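Local coordinates for protein chitinase (Pyrococcus furiosus, PDB 2CWR) that probably binds chitin through this domain, which belongs to a hyperthermophilic chitinase that hydrolyses the polysaccharide, at residues F66-S70 and W71-P75. Numbering follows the deposited sequence.
Sequences FTPVS and WNKGP
One face of the Trp71 indole lies against Val69. CG2 of Val69 sits over that face, 3.7 Å from the centroid of the five-membered ring, a CH-pi contact. The methyl is shifted toward the NE1 side, with Val69 CG2 3.4 Å from Trp71 NE1. CB of Asn72 lies over the same face, offset toward the rim. Ser70 OG approaches the ring obliquely. Trp71 CG stands between its backbone N and carbonyl carbon (chi1 57°), which turns the indole alongside the valine, both side chains pointing the same way.

The backbone from Val69 to Asn72 forms a type I beta turn. Asn72 N donates to Val69 O over 3.0 Å, nearly straight at 165°. The donor stands 40° out of the carbonyl plane. The extended Lys73 chain runs past Ser70 O, its CG 3.9 Å from that oxygen. Pro68 CB lies against Asn72 O at 3.2 Å, and that oxygen accepts a hydrogen bond from Trp37 NE1.

The turn leads from strand 63-68 of one sheet toward strand 76-84 of the other. A single backbone bond closes it, while the Val69 methyl covers part of one indole face. An exposed tryptophan held this way is consistent with sugar stacking in carbohydrate-binding domains, so Trp71 may help the domain recognise chitin.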
loop_
_atom_site.group_PDB
_atom_site.type_symbol
_atom_site.label_atom_id
_atom_site.label_comp_id
_atom_site.label_asym_id
_atom_site.label_seq_id
_atom_site.Cartn_x
_atom_site.Cartn_y
_atom_site.Cartn_z
ATOM N N PHE A 66 0.330 1.489 -5.491
ATOM C CA PHE A 66 1.681 0.981 -5.322
ATOM C C PHE A 66 1.848 -0.300 -6.127
ATOM O O PHE A 66 0.963 -1.155 -6.144
ATOM C CB PHE A 66 1.968 0.701 -3.843
ATOM C CG PHE A 66 2.168 1.937 -3.020
ATOM C CD1 PHE A 66 3.317 2.709 -3.173
ATOM C CD2 PHE A 66 1.208 2.335 -2.090
ATOM C CE1 PHE A 66 3.510 3.861 -2.412
ATOM C CE2 PHE A 66 1.390 3.487 -1.323
ATOM C CZ PHE A 66 2.542 4.251 -1.483
ATOM N N THR A 67 2.981 -0.404 -6.809
ATOM C CA THR A 67 3.313 -1.573 -7.611
ATOM C C THR A 67 4.734 -1.981 -7.236
ATOM O O THR A 67 5.519 -1.161 -6.764
ATOM C CB THR A 67 3.221 -1.261 -9.109
ATOM O OG1 THR A 67 3.946 -0.060 -9.393
ATOM C CG2 THR A 67 1.757 -1.090 -9.519
ATOM N N PRO A 68 5.089 -3.253 -7.450
ATOM C CA PRO A 68 6.434 -3.702 -7.091
ATOM C C PRO A 68 7.607 -3.312 -7.963
ATOM O O PRO A 68 7.473 -3.125 -9.171
ATOM C CB PRO A 68 6.280 -5.217 -7.040
ATOM C CG PRO A 68 5.298 -5.469 -8.152
ATOM C CD PRO A 68 4.262 -4.380 -7.917
ATOM N N VAL A 69 8.762 -3.180 -7.322
ATOM C CA VAL A 69 9.991 -2.931 -8.044
ATOM C C VAL A 69 10.339 -4.365 -8.472
ATOM O O VAL A 69 9.815 -5.323 -7.901
ATOM C CB VAL A 69 11.084 -2.328 -7.136
ATOM C CG1 VAL A 69 10.767 -0.861 -6.863
ATOM C CG2 VAL A 69 11.175 -3.100 -5.833
ATOM N N SER A 70 11.206 -4.515 -9.468
ATOM C CA SER A 70 11.557 -5.831 -10.014
ATOM C C SER A 70 11.730 -7.036 -9.084
ATOM O O SER A 70 11.238 -8.121 -9.390
ATOM C CB SER A 70 12.807 -5.709 -10.896
ATOM O OG SER A 70 13.949 -5.379 -10.129
ATOM N N TRP A 71 12.415 -6.858 -7.960
ATOM C CA TRP A 71 12.675 -7.966 -7.037
ATOM C C TRP A 71 11.612 -8.244 -5.974
ATOM O O TRP A 71 11.734 -9.199 -5.205
ATOM C CB TRP A 71 13.997 -7.718 -6.309
ATOM C CG TRP A 71 14.020 -6.403 -5.575
ATOM C CD1 TRP A 71 14.506 -5.214 -6.039
ATOM C CD2 TRP A 71 13.474 -6.131 -4.275
ATOM N NE1 TRP A 71 14.298 -4.220 -5.113
ATOM C CE2 TRP A 71 13.667 -4.754 -4.021
ATOM C CE3 TRP A 71 12.840 -6.917 -3.302
ATOM C CZ2 TRP A 71 13.245 -4.144 -2.833
ATOM C CZ3 TRP A 71 12.420 -6.308 -2.120
ATOM C CH2 TRP A 71 12.625 -4.934 -1.899
ATOM N N ASN A 72 10.568 -7.428 -5.938
ATOM C CA ASN A 72 9.539 -7.554 -4.912
ATOM C C ASN A 72 8.199 -8.109 -5.403
ATOM O O ASN A 72 7.147 -7.568 -5.064
ATOM C CB ASN A 72 9.327 -6.166 -4.297
ATOM C CG ASN A 72 8.708 -6.213 -2.921
ATOM O OD1 ASN A 72 8.229 -5.195 -2.415
ATOM N ND2 ASN A 72 8.731 -7.382 -2.295
ATOM N N LYS A 73 8.219 -9.197 -6.170
ATOM C CA LYS A 73 6.971 -9.747 -6.693
ATOM C C LYS A 73 6.348 -10.903 -5.907
ATOM O O LYS A 73 5.335 -11.464 -6.329
ATOM C CB LYS A 73 7.154 -10.154 -8.159
ATOM C CG LYS A 73 7.482 -8.974 -9.073
ATOM C CD LYS A 73 7.495 -9.377 -10.538
ATOM C CE LYS A 73 7.830 -8.189 -11.430
ATOM N NZ LYS A 73 7.735 -8.542 -12.874
ATOM N N GLY A 74 6.935 -11.249 -4.767
ATOM C CA GLY A 74 6.379 -12.322 -3.958
ATOM C C GLY A 74 7.237 -13.571 -3.931
ATOM O O GLY A 74 8.374 -13.543 -4.398
ATOM N N PRO A 75 6.718 -14.692 -3.403
ATOM C CA PRO A 75 5.375 -14.857 -2.831
ATOM C C PRO A 75 5.082 -14.009 -1.591
ATOM O O PRO A 75 3.923 -13.737 -1.283
ATOM C CB PRO A 75 5.307 -16.357 -2.542
ATOM C CG PRO A 75 6.731 -16.692 -2.225
ATOM C CD PRO A 75 7.477 -15.951 -3.308
#